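Local coordinates for protein guanine nucleotide exchange factor p115rhogef (PDB 1IAP) that acts as a guanine nucleotide exchange factor for Rho GTPases and, through this N-terminal RGS-like domain, probably binds G-protein alpha subunits of the G12/13 class, at residues L18-Q23 / E114-K119; C37-M42 / H60-K65; F79-T84 / R95-E100; T125-E130 / L157-E162. All coordinates share one frame; numbering follows the deposited sequence.

Interaction 1 of 4, residues L18-Q23 / E114-K119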
# COMPACT_ATOMS: atom_id res chain seq x y z
N LEU A 18 4.28 3.33 7.84
CA LEU A 18 3.33 2.83 6.86
C LEU A 18 2.42 1.75 7.47
O LEU A 18 1.22 1.74 7.21
CB LEU A 18 4.07 2.29 5.62
CG LEU A 18 3.19 1.88 4.44
CD1 LEU A 18 2.30 3.05 4.01
CD2 LEU A 18 4.06 1.42 3.29
N MET A 19 2.99 0.85 8.27
CA MET A 19 2.20 -0.19 8.93
C MET A 19 1.11 0.41 9.83
O MET A 19 -0.00 -0.11 9.89
CB MET A 19 3.07 -1.14 9.75
CG MET A 19 3.74 -2.26 8.95
SD MET A 19 2.56 -3.23 7.96
CE MET A 19 1.36 -3.70 9.20
N ALA A 20 1.44 1.48 10.55
CA ALA A 20 0.47 2.13 11.44
C ALA A 20 -0.66 2.70 10.59
O ALA A 20 -1.84 2.53 10.90
CB ALA A 20 1.16 3.25 12.26
N LEU A 21 -0.29 3.34 9.49
CA LEU A 21 -1.26 3.93 8.57
C LEU A 21 -2.15 2.84 7.98
O LEU A 21 -3.37 2.99 7.92
CB LEU A 21 -0.55 4.69 7.45
CG LEU A 21 -1.40 5.20 6.28
CD1 LEU A 21 -2.39 6.25 6.78
CD2 LEU A 21 -0.49 5.78 5.20
N LEU A 22 -1.52 1.73 7.57
CA LEU A 22 -2.24 0.61 6.99
C LEU A 22 -3.26 0.04 7.96
O LEU A 22 -4.39 -0.23 7.57
CB LEU A 22 -1.26 -0.49 6.55
CG LEU A 22 -0.90 -0.73 5.08
CD1 LEU A 22 -1.67 0.17 4.13
CD2 LEU A 22 0.59 -0.57 4.88
N GLN A 23 -2.85 -0.16 9.21
CA GLN A 23 -3.78 -0.71 10.20
C GLN A 23 -4.97 0.22 10.39
O GLN A 23 -6.10 -0.23 10.51
CB GLN A 23 -3.09 -0.96 11.55
CG GLN A 23 -4.07 -1.48 12.60
CD GLN A 23 -3.39 -1.94 13.87
OE1 GLN A 23 -3.91 -1.76 14.97
NE2 GLN A 23 -2.23 -2.57 13.72
N GLU A 114 -5.08 12.50 5.65
CA GLU A 114 -5.55 13.65 6.42
C GLU A 114 -6.20 13.14 7.70
O GLU A 114 -5.87 13.62 8.79
CB GLU A 114 -6.57 14.44 5.60
CG GLU A 114 -7.22 15.62 6.31
CD GLU A 114 -8.26 16.33 5.46
OE1 GLU A 114 -8.42 15.98 4.26
OE2 GLU A 114 -8.94 17.24 5.98
N ASP A 115 -7.09 12.16 7.57
CA ASP A 115 -7.78 11.59 8.72
C ASP A 115 -6.79 10.98 9.71
O ASP A 115 -6.94 11.13 10.92
CB ASP A 115 -8.80 10.54 8.29
CG ASP A 115 -9.62 10.01 9.46
OD1 ASP A 115 -9.39 8.86 9.89
OD2 ASP A 115 -10.48 10.77 9.96
N PHE A 116 -5.78 10.28 9.19
CA PHE A 116 -4.78 9.68 10.05
C PHE A 116 -4.05 10.76 10.86
O PHE A 116 -3.88 10.62 12.07
CB PHE A 116 -3.76 8.87 9.23
CG PHE A 116 -2.73 8.16 10.09
CD1 PHE A 116 -2.95 6.86 10.51
CD2 PHE A 116 -1.59 8.84 10.52
CE1 PHE A 116 -2.03 6.22 11.38
CE2 PHE A 116 -0.67 8.21 11.38
CZ PHE A 116 -0.90 6.90 11.81
N ARG A 117 -3.62 11.82 10.19
CA ARG A 117 -2.91 12.90 10.87
C ARG A 117 -3.73 13.55 11.98
O ARG A 117 -3.20 13.84 13.06
CB ARG A 117 -2.45 13.97 9.87
CG ARG A 117 -1.42 13.47 8.88
CD ARG A 117 -0.75 14.63 8.15
NE ARG A 117 -1.71 15.43 7.39
CZ ARG A 117 -2.00 15.24 6.11
NH1 ARG A 117 -1.41 14.27 5.42
NH2 ARG A 117 -2.88 16.03 5.51
N SER A 118 -5.02 13.77 11.73
CA SER A 118 -5.90 14.37 12.72
C SER A 118 -6.11 13.45 13.92
O SER A 118 -5.98 13.87 15.07
CB SER A 118 -7.25 14.74 12.11
OG SER A 118 -7.10 15.78 11.17
N LYS A 119 -6.41 12.18 13.64
CA LYS A 119 -6.63 11.19 14.69
C LYS A 119 -5.36 10.98 15.51
O LYS A 119 -5.43 10.79 16.73
CB LYS A 119 -7.09 9.86 14.08
CG LYS A 119 -8.41 9.93 13.32
CD LYS A 119 -9.61 10.06 14.25
CE LYS A 119 -10.92 10.05 13.48
NZ LYS A 119 -11.09 8.80 12.68
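Phe116 and Leu21 form the heart of an apolar contact between helix 106-121 and helix 15-28, with Ala20 at its margin. The backbones come close here, the CA atoms of Leu21 and Phe116 being 6.9 Å apart. Phe116 leaves its backbone pointing toward helix 15-28, and with CG anti to the backbone N (chi1 -177°) the ring lies against the backbone of residues 20 and 21. One branch of Leu21 does the side-chain work: its CD1 methyl sits 3.8 Å from Phe116 CD1 and nearly equally close to CB and CG, so it fills the angle where the ring joins its stem. Farther out, Ala20 CB approaches Phe116 CZ at 4.2 Å, a looser touch.

Backbone atoms make up the second class of contact. Phe116 CE1 lies 3.7 Å from Leu21 CA, and Ala20 O is just as near to the same ring carbon; both approach obliquely, which gives van der Waals packing without a defined face or edge.

Polar interactions stay off the interface. One turn along its own helix, Lys119 NZ forms a salt bridge at 3.3 Å with Asp115 OD1, which is met on the syn lone pair of OD1. That oxygen also bonds to His24 NE2, and the His24 ring meets Phe116 edge-to-face, while Phe5 packs on Phe116 too. With no hydrogen bond between the two segments and all three touching residues buried, the evidence implies that this helix pairing rests on shape and dispersion, with the Lys119-Asp115 salt bridge lying beside the apolar contact.

Interaction 2 of 4, residues C37-M42 / H60-K65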
# COMPACT_ATOMS: atom_id res chain seq x y z
N CYS A 37 -1.97 2.09 -4.78
CA CYS A 37 -0.90 3.07 -4.97
C CYS A 37 0.46 2.50 -4.58
O CYS A 37 1.46 2.76 -5.25
CB CYS A 37 -1.18 4.34 -4.16
SG CYS A 37 -2.50 5.39 -4.82
N LEU A 38 0.50 1.74 -3.49
CA LEU A 38 1.75 1.14 -3.03
C LEU A 38 2.26 0.10 -4.03
O LEU A 38 3.45 0.08 -4.36
CB LEU A 38 1.57 0.50 -1.65
CG LEU A 38 1.12 1.42 -0.50
CD1 LEU A 38 0.96 0.61 0.80
CD2 LEU A 38 2.13 2.54 -0.30
N HIS A 39 1.36 -0.73 -4.55
CA HIS A 39 1.76 -1.76 -5.51
C HIS A 39 2.17 -1.15 -6.85
O HIS A 39 3.02 -1.71 -7.55
CB HIS A 39 0.64 -2.77 -5.71
CG HIS A 39 0.49 -3.74 -4.58
ND1 HIS A 39 -0.04 -5.00 -4.74
CD2 HIS A 39 0.81 -3.63 -3.27
CE1 HIS A 39 -0.05 -5.63 -3.58
NE2 HIS A 39 0.46 -4.82 -2.67
N ALA A 40 1.58 -0.01 -7.18
CA ALA A 40 1.89 0.69 -8.43
C ALA A 40 3.31 1.25 -8.36
O ALA A 40 4.03 1.26 -9.35
CB ALA A 40 0.90 1.81 -8.66
N ASP A 41 3.69 1.71 -7.17
CA ASP A 41 5.02 2.26 -6.96
C ASP A 41 6.04 1.13 -7.04
O ASP A 41 7.12 1.29 -7.61
CB ASP A 41 5.10 2.93 -5.59
CG ASP A 41 6.38 3.71 -5.39
OD1 ASP A 41 7.36 3.12 -4.88
OD2 ASP A 41 6.41 4.90 -5.77
N MET A 42 5.68 -0.00 -6.46
CA MET A 42 6.50 -1.20 -6.43
C MET A 42 6.75 -1.69 -7.86
O MET A 42 7.85 -2.15 -8.19
CB MET A 42 5.79 -2.27 -5.60
CG MET A 42 6.43 -3.64 -5.59
SD MET A 42 5.64 -4.67 -4.32
CE MET A 42 4.06 -4.97 -5.09
N HIS A 60 -5.50 -8.01 -11.70
CA HIS A 60 -6.41 -8.94 -11.04
C HIS A 60 -6.80 -8.55 -9.62
O HIS A 60 -7.89 -8.87 -9.17
CB HIS A 60 -5.83 -10.36 -11.08
CG HIS A 60 -5.79 -10.96 -12.45
ND1 HIS A 60 -6.94 -11.25 -13.16
CD2 HIS A 60 -4.76 -11.29 -13.25
CE1 HIS A 60 -6.61 -11.73 -14.35
NE2 HIS A 60 -5.29 -11.76 -14.43
N SER A 61 -5.91 -7.84 -8.93
CA SER A 61 -6.15 -7.41 -7.56
C SER A 61 -6.94 -6.11 -7.39
O SER A 61 -7.77 -6.00 -6.48
CB SER A 61 -4.83 -7.27 -6.80
OG SER A 61 -4.21 -8.53 -6.59
N PHE A 62 -6.70 -5.14 -8.28
CA PHE A 62 -7.35 -3.84 -8.14
C PHE A 62 -8.22 -3.32 -9.26
O PHE A 62 -9.04 -2.42 -9.03
CB PHE A 62 -6.28 -2.77 -7.86
CG PHE A 62 -5.34 -3.12 -6.75
CD1 PHE A 62 -4.04 -3.52 -7.04
CD2 PHE A 62 -5.75 -3.06 -5.42
CE1 PHE A 62 -3.15 -3.86 -6.01
CE2 PHE A 62 -4.87 -3.40 -4.40
CZ PHE A 62 -3.57 -3.80 -4.69
N LEU A 63 -8.08 -3.87 -10.47
CA LEU A 63 -8.83 -3.36 -11.61
C LEU A 63 -9.94 -4.24 -12.18
O LEU A 63 -10.92 -3.73 -12.72
CB LEU A 63 -7.85 -2.94 -12.72
CG LEU A 63 -6.62 -2.12 -12.27
CD1 LEU A 63 -5.66 -1.87 -13.43
CD2 LEU A 63 -7.06 -0.81 -11.65
N GLU A 64 -9.80 -5.56 -12.05
CA GLU A 64 -10.80 -6.48 -12.57
C GLU A 64 -12.14 -6.43 -11.83
O GLU A 64 -12.18 -6.25 -10.61
CB GLU A 64 -10.25 -7.91 -12.59
CG GLU A 64 -11.20 -8.92 -13.20
CD GLU A 64 -10.50 -10.21 -13.56
OE1 GLU A 64 -9.92 -10.85 -12.66
OE2 GLU A 64 -10.54 -10.58 -14.75
N LYS A 65 -13.22 -6.62 -12.57
CA LYS A 65 -14.59 -6.60 -12.05
C LYS A 65 -14.83 -7.33 -10.73
O LYS A 65 -15.45 -6.78 -9.82
CB LYS A 65 -15.56 -7.14 -13.11
CG LYS A 65 -17.03 -7.12 -12.70
CD LYS A 65 -17.88 -7.99 -13.62
CE LYS A 65 -17.77 -7.57 -15.07
NZ LYS A 65 -18.58 -8.44 -15.97
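His39 and Phe62 account for practically all of the 85 Å² buried between helix 32-43 and the end of helix 48-63. Their CA atoms are 9.7 Å apart, so the gap is bridged by two rings, each directed toward the other helix. The planes stand at 86° with centroids separated by 5.3 Å, an offset edge-to-face pair in which Phe62 offers its edge and His39 its face. Phe62 CE1 makes the nearest approach, 3.5 Å from His39 ND1, and CZ lies over the same face of the imidazole.

The His39 ring is held from several directions. Met42 CE, one turn on, packs 3.8 Å from the plane on the face opposite Phe62. At the ring's far end NE2 hydrogen-bonds to Ala180 O of helix 171-187, which fixes its rotation and satisfies that buried nitrogen. With CG anti to the carbonyl carbon (chi1 -50°), the Phe62 ring is carried out to His39, and it also meets Phe58. The backbone widens into a pi-type turn over residues 60-63, and Phe62 has backbone hydrogen bonding to Val71. The result is an offset edge-to-face aromatic pair joining successive helices inside an all-helical RGS-like domain.

Interaction 3 of 4, residues F79-T84 / R95-E100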
# COMPACT_ATOMS: atom_id res chain seq x y z
N PHE A 79 -12.17 0.73 -20.29
CA PHE A 79 -12.59 0.54 -21.68
C PHE A 79 -11.44 -0.04 -22.50
O PHE A 79 -11.61 -1.01 -23.23
CB PHE A 79 -13.04 1.90 -22.25
CG PHE A 79 -13.34 1.89 -23.73
CD1 PHE A 79 -14.64 1.68 -24.19
CD2 PHE A 79 -12.33 2.11 -24.66
CE1 PHE A 79 -14.92 1.69 -25.56
CE2 PHE A 79 -12.60 2.12 -26.03
CZ PHE A 79 -13.90 1.91 -26.48
N GLU A 80 -10.25 0.54 -22.34
CA GLU A 80 -9.06 0.09 -23.06
C GLU A 80 -8.58 -1.28 -22.61
O GLU A 80 -8.15 -2.09 -23.43
CB GLU A 80 -7.93 1.11 -22.92
CG GLU A 80 -8.21 2.44 -23.59
CD GLU A 80 -7.07 3.43 -23.44
OE1 GLU A 80 -6.11 3.37 -24.25
OE2 GLU A 80 -7.12 4.26 -22.51
N LEU A 81 -8.66 -1.55 -21.31
CA LEU A 81 -8.25 -2.84 -20.77
C LEU A 81 -9.09 -3.97 -21.35
O LEU A 81 -8.57 -5.02 -21.73
CB LEU A 81 -8.33 -2.85 -19.24
CG LEU A 81 -7.18 -2.14 -18.53
CD1 LEU A 81 -7.45 -2.07 -17.04
CD2 LEU A 81 -5.88 -2.88 -18.81
N ASP A 82 -10.40 -3.74 -21.43
CA ASP A 82 -11.32 -4.74 -21.96
C ASP A 82 -11.15 -4.96 -23.46
O ASP A 82 -11.77 -5.85 -24.04
CB ASP A 82 -12.77 -4.34 -21.65
CG ASP A 82 -13.07 -4.31 -20.16
OD1 ASP A 82 -12.26 -4.84 -19.37
OD2 ASP A 82 -14.12 -3.76 -19.78
N ARG A 83 -10.29 -4.16 -24.08
CA ARG A 83 -10.04 -4.26 -25.52
C ARG A 83 -8.58 -4.51 -25.86
O ARG A 83 -8.20 -4.56 -27.03
CB ARG A 83 -10.55 -3.00 -26.22
CG ARG A 83 -12.06 -2.93 -26.25
CD ARG A 83 -12.57 -1.51 -26.37
NE ARG A 83 -14.03 -1.48 -26.32
CZ ARG A 83 -14.75 -1.75 -25.24
NH1 ARG A 83 -14.16 -2.07 -24.09
NH2 ARG A 83 -16.08 -1.78 -25.33
N THR A 84 -7.75 -4.67 -24.83
CA THR A 84 -6.32 -4.90 -25.05
C THR A 84 -5.89 -6.24 -24.49
O THR A 84 -6.13 -6.57 -23.32
CB THR A 84 -5.46 -3.77 -24.42
OG1 THR A 84 -5.91 -2.50 -24.90
CG2 THR A 84 -4.00 -3.95 -24.82
N ARG A 95 2.53 1.76 -18.35
CA ARG A 95 2.85 2.87 -17.46
C ARG A 95 1.71 3.88 -17.43
O ARG A 95 1.40 4.44 -16.38
CB ARG A 95 4.14 3.57 -17.89
CG ARG A 95 5.37 2.67 -17.88
CD ARG A 95 6.63 3.44 -18.27
NE ARG A 95 7.68 2.55 -18.75
CZ ARG A 95 8.34 1.68 -17.99
NH1 ARG A 95 8.08 1.59 -16.69
NH2 ARG A 95 9.25 0.89 -18.53
N ARG A 96 1.08 4.10 -18.58
CA ARG A 96 -0.05 5.04 -18.68
C ARG A 96 -1.22 4.56 -17.84
O ARG A 96 -1.82 5.34 -17.10
CB ARG A 96 -0.50 5.22 -20.13
CG ARG A 96 0.54 5.86 -21.04
CD ARG A 96 -0.05 6.15 -22.41
NE ARG A 96 0.97 6.57 -23.37
CZ ARG A 96 0.73 7.33 -24.43
NH1 ARG A 96 -0.50 7.77 -24.69
NH2 ARG A 96 1.72 7.64 -25.26
N PHE A 97 -1.57 3.28 -17.98
CA PHE A 97 -2.67 2.68 -17.22
C PHE A 97 -2.41 2.81 -15.72
O PHE A 97 -3.29 3.20 -14.96
CB PHE A 97 -2.85 1.21 -17.58
CG PHE A 97 -3.52 0.98 -18.91
CD1 PHE A 97 -4.31 1.96 -19.49
CD2 PHE A 97 -3.36 -0.24 -19.57
CE1 PHE A 97 -4.93 1.74 -20.72
CE2 PHE A 97 -3.98 -0.46 -20.80
CZ PHE A 97 -4.77 0.53 -21.37
N VAL A 98 -1.18 2.49 -15.30
CA VAL A 98 -0.80 2.58 -13.90
C VAL A 98 -0.90 4.02 -13.39
O VAL A 98 -1.52 4.27 -12.36
CB VAL A 98 0.63 2.03 -13.66
CG1 VAL A 98 1.07 2.28 -12.22
CG2 VAL A 98 0.66 0.55 -13.94
N GLN A 99 -0.30 4.97 -14.12
CA GLN A 99 -0.34 6.37 -13.71
C GLN A 99 -1.75 6.95 -13.65
O GLN A 99 -2.07 7.72 -12.74
CB GLN A 99 0.54 7.23 -14.63
CG GLN A 99 2.02 6.82 -14.68
CD GLN A 99 2.75 6.95 -13.35
OE1 GLN A 99 2.16 6.85 -12.27
NE2 GLN A 99 4.06 7.17 -13.43
N GLU A 100 -2.60 6.57 -14.61
CA GLU A 100 -3.99 7.04 -14.64
C GLU A 100 -4.79 6.45 -13.49
O GLU A 100 -5.65 7.12 -12.91
CB GLU A 100 -4.66 6.69 -15.97
CG GLU A 100 -4.21 7.54 -17.15
CD GLU A 100 -5.04 7.29 -18.39
OE1 GLU A 100 -6.23 7.67 -18.41
OE2 GLU A 100 -4.51 6.69 -19.36
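A partly buried, mainly apolar contact joins helix 75-81 and the turn that follows it to helix 91-103 by setting the Phe97 ring against Glu80 and Leu81; the centre of the contact lies about 20 Å from the centre of the chain. Phe97 is the residue most enclosed, and two different approaches meet its ring. Leu81 comes over one face: its CG stands 4.3 Å above the plane, displaced toward the rim, and its CD2 methyl reaches Phe97 CE2 at 3.7 Å. Glu80 instead meets the outer end of the ring, with CB 3.6 Å from Phe97 CZ. Its extended chain then carries CD into the ring plane at the edge, where the carboxylate stands at 82° to the ring. Glu80 OE2 also lies 4.8 Å from Glu100 OE2, two like charges near each other but not in contact.

Behind this side chain, Glu80 O accepts two hydrogen bonds from opposite faces of its plane, from Arg83 N and from Thr84 OG1, the latter at 2.7 Å. Ile89 and Val77 add to the surroundings of Phe97. Beside a following helix of the RGS-like fold, a type I beta turn from Leu81 to Thr84 leads the chain away from helix 75-81.

Interaction 4 of 4, residues T125-E130 / L157-E162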
# COMPACT_ATOMS: atom_id res chain seq x y z
N THR A 125 -4.64 6.83 16.91
CA THR A 125 -4.03 5.99 15.89
C THR A 125 -3.16 4.93 16.57
O THR A 125 -2.56 5.18 17.62
CB THR A 125 -3.18 6.80 14.88
OG1 THR A 125 -2.22 7.60 15.57
CG2 THR A 125 -4.09 7.69 14.03
N PRO A 126 -3.11 3.73 15.98
CA PRO A 126 -2.33 2.61 16.51
C PRO A 126 -0.82 2.75 16.43
O PRO A 126 -0.29 3.47 15.59
CB PRO A 126 -2.82 1.43 15.67
CG PRO A 126 -3.11 2.08 14.34
CD PRO A 126 -3.85 3.32 14.77
N TRP A 127 -0.15 2.05 17.34
CA TRP A 127 1.30 2.00 17.39
C TRP A 127 2.06 3.31 17.59
O TRP A 127 3.21 3.42 17.18
CB TRP A 127 1.81 1.30 16.13
CG TRP A 127 1.19 -0.05 15.94
CD1 TRP A 127 0.36 -0.44 14.93
CD2 TRP A 127 1.36 -1.19 16.78
NE1 TRP A 127 0.00 -1.75 15.09
CE2 TRP A 127 0.60 -2.24 16.22
CE3 TRP A 127 2.08 -1.43 17.96
CZ2 TRP A 127 0.54 -3.51 16.80
CZ3 TRP A 127 2.02 -2.70 18.54
CH2 TRP A 127 1.25 -3.72 17.95
N GLU A 128 1.42 4.30 18.22
CA GLU A 128 2.07 5.58 18.45
C GLU A 128 3.29 5.43 19.37
O GLU A 128 4.27 6.15 19.21
CB GLU A 128 1.07 6.60 19.00
CG GLU A 128 1.58 8.05 19.05
CD GLU A 128 2.11 8.56 17.71
OE1 GLU A 128 1.56 8.21 16.65
OE2 GLU A 128 3.10 9.32 17.72
N GLN A 129 3.22 4.50 20.31
CA GLN A 129 4.34 4.27 21.21
C GLN A 129 5.58 3.83 20.43
O GLN A 129 6.69 4.30 20.69
CB GLN A 129 3.99 3.19 22.26
CG GLN A 129 5.19 2.78 23.10
CD GLN A 129 4.95 1.53 23.92
OE1 GLN A 129 5.32 1.48 25.09
NE2 GLN A 129 4.36 0.50 23.31
N GLU A 130 5.39 2.94 19.46
CA GLU A 130 6.50 2.44 18.64
C GLU A 130 7.09 3.55 17.78
O GLU A 130 8.32 3.69 17.68
CB GLU A 130 6.04 1.26 17.76
CG GLU A 130 5.89 -0.07 18.50
CD GLU A 130 4.85 -0.05 19.62
OE1 GLU A 130 3.89 0.75 19.54
OE2 GLU A 130 5.00 -0.83 20.58
N LEU A 157 3.40 -5.95 11.49
CA LEU A 157 2.80 -6.80 10.46
C LEU A 157 2.30 -8.11 11.08
O LEU A 157 1.21 -8.59 10.76
CB LEU A 157 3.83 -7.11 9.35
CG LEU A 157 3.32 -7.95 8.16
CD1 LEU A 157 2.05 -7.35 7.60
CD2 LEU A 157 4.40 -8.01 7.09
N MET A 158 3.11 -8.69 11.96
CA MET A 158 2.74 -9.93 12.63
C MET A 158 1.45 -9.71 13.41
O MET A 158 0.54 -10.54 13.37
CB MET A 158 3.86 -10.38 13.56
CG MET A 158 3.54 -11.65 14.35
SD MET A 158 4.91 -12.15 15.41
CE MET A 158 5.90 -13.10 14.25
N HIS A 159 1.36 -8.57 14.07
CA HIS A 159 0.19 -8.23 14.86
C HIS A 159 -1.06 -8.04 14.00
O HIS A 159 -2.14 -8.48 14.38
CB HIS A 159 0.44 -6.97 15.69
CG HIS A 159 -0.59 -6.72 16.74
ND1 HIS A 159 -1.78 -6.08 16.49
CD2 HIS A 159 -0.60 -7.03 18.06
CE1 HIS A 159 -2.48 -6.00 17.60
NE2 HIS A 159 -1.79 -6.56 18.57
N LEU A 160 -0.90 -7.41 12.84
CA LEU A 160 -2.03 -7.19 11.95
C LEU A 160 -2.57 -8.51 11.43
O LEU A 160 -3.78 -8.70 11.33
CB LEU A 160 -1.64 -6.26 10.79
CG LEU A 160 -2.76 -5.90 9.80
CD1 LEU A 160 -4.02 -5.45 10.54
CD2 LEU A 160 -2.28 -4.82 8.87
N GLU A 161 -1.67 -9.45 11.13
CA GLU A 161 -2.06 -10.76 10.63
C GLU A 161 -2.85 -11.53 11.70
O GLU A 161 -3.83 -12.22 11.39
CB GLU A 161 -0.84 -11.57 10.20
CG GLU A 161 -1.22 -12.89 9.54
CD GLU A 161 -0.03 -13.69 9.06
OE1 GLU A 161 0.91 -13.08 8.50
OE2 GLU A 161 -0.03 -14.93 9.25
N GLU A 162 -2.40 -11.40 12.94
CA GLU A 162 -3.06 -12.07 14.06
C GLU A 162 -4.48 -11.53 14.20
O GLU A 162 -5.42 -12.30 14.41
CB GLU A 162 -2.28 -11.86 15.36
CG GLU A 162 -0.92 -12.55 15.35
CD GLU A 162 -0.15 -12.39 16.66
OE1 GLU A 162 -0.35 -11.39 17.38
OE2 GLU A 162 0.67 -13.28 16.95
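Trp127 drives the edge of its indole into the face of His159, and this ring pair is the tight part of a small contact between the start of helix 128-135 and the last turns of helix 142-162. The planes are 89° apart and the centroid of the six-membered ring lies 4.9 Å from that of the imidazole, a T-shaped arrangement. Trp127 CZ2 leads, standing 3.4 Å from His159 CG and 3.5 Å from His159 ND1. Its neighbour CH2 follows at 3.8 Å from His159 CD2. The His159 stem takes part as well, since CB is 3.6 Å from Trp127 CZ2. With CG anti to its backbone N (chi1 -167°), the His159 ring is carried toward Trp127, and chi2 of -84° turns its face to the indole.

Beyond this pair the two segments do not touch. Just 88 Å² is buried, neither partner is fully buried, and no hydrogen bond joins the segments. Gln129, Met158, Glu161 and Glu162 lie on the exposed side. Glu130 OE2 forms a salt bridge with Arg155 and receives a weak bond from Gln129 NE2. The indole also touches Arg155 and Leu156 of helix 142-162, and Glu130 OE1 lies in its plane at the edge. Trp127 itself has left-handed backbone angles and occupies the N-cap position. The whole is a T-shaped (edge-to-face) aromatic pair joining a helix start to a neighbouring helix, at the surface of the helical RGS-like domain.

In the fold
Interactions 1 and 2 are buried, interaction 3 is partly so, and interaction 4 lies at the surface. Successive helices 15-28 and 32-43 link the first two, through Leu18 and Leu22 against Leu38. Interactions 2 and 3 meet where Ala40 touches Val98 and Leu63 touches Leu81, their centres about 12 Å apart. Interaction 4 adjoins interaction 1 at a similar centre distance, with Pro126 O beside Ala20 CB, whereas the centres of interactions 3 and 4 are about 35 Å apart, on opposite sides of the chain's centre. Each contact depends on an aromatic ring, set against aliphatic and backbone atoms in interaction 1, a leucine and a glutamate in interaction 3, and histidine in interactions 2 and 4.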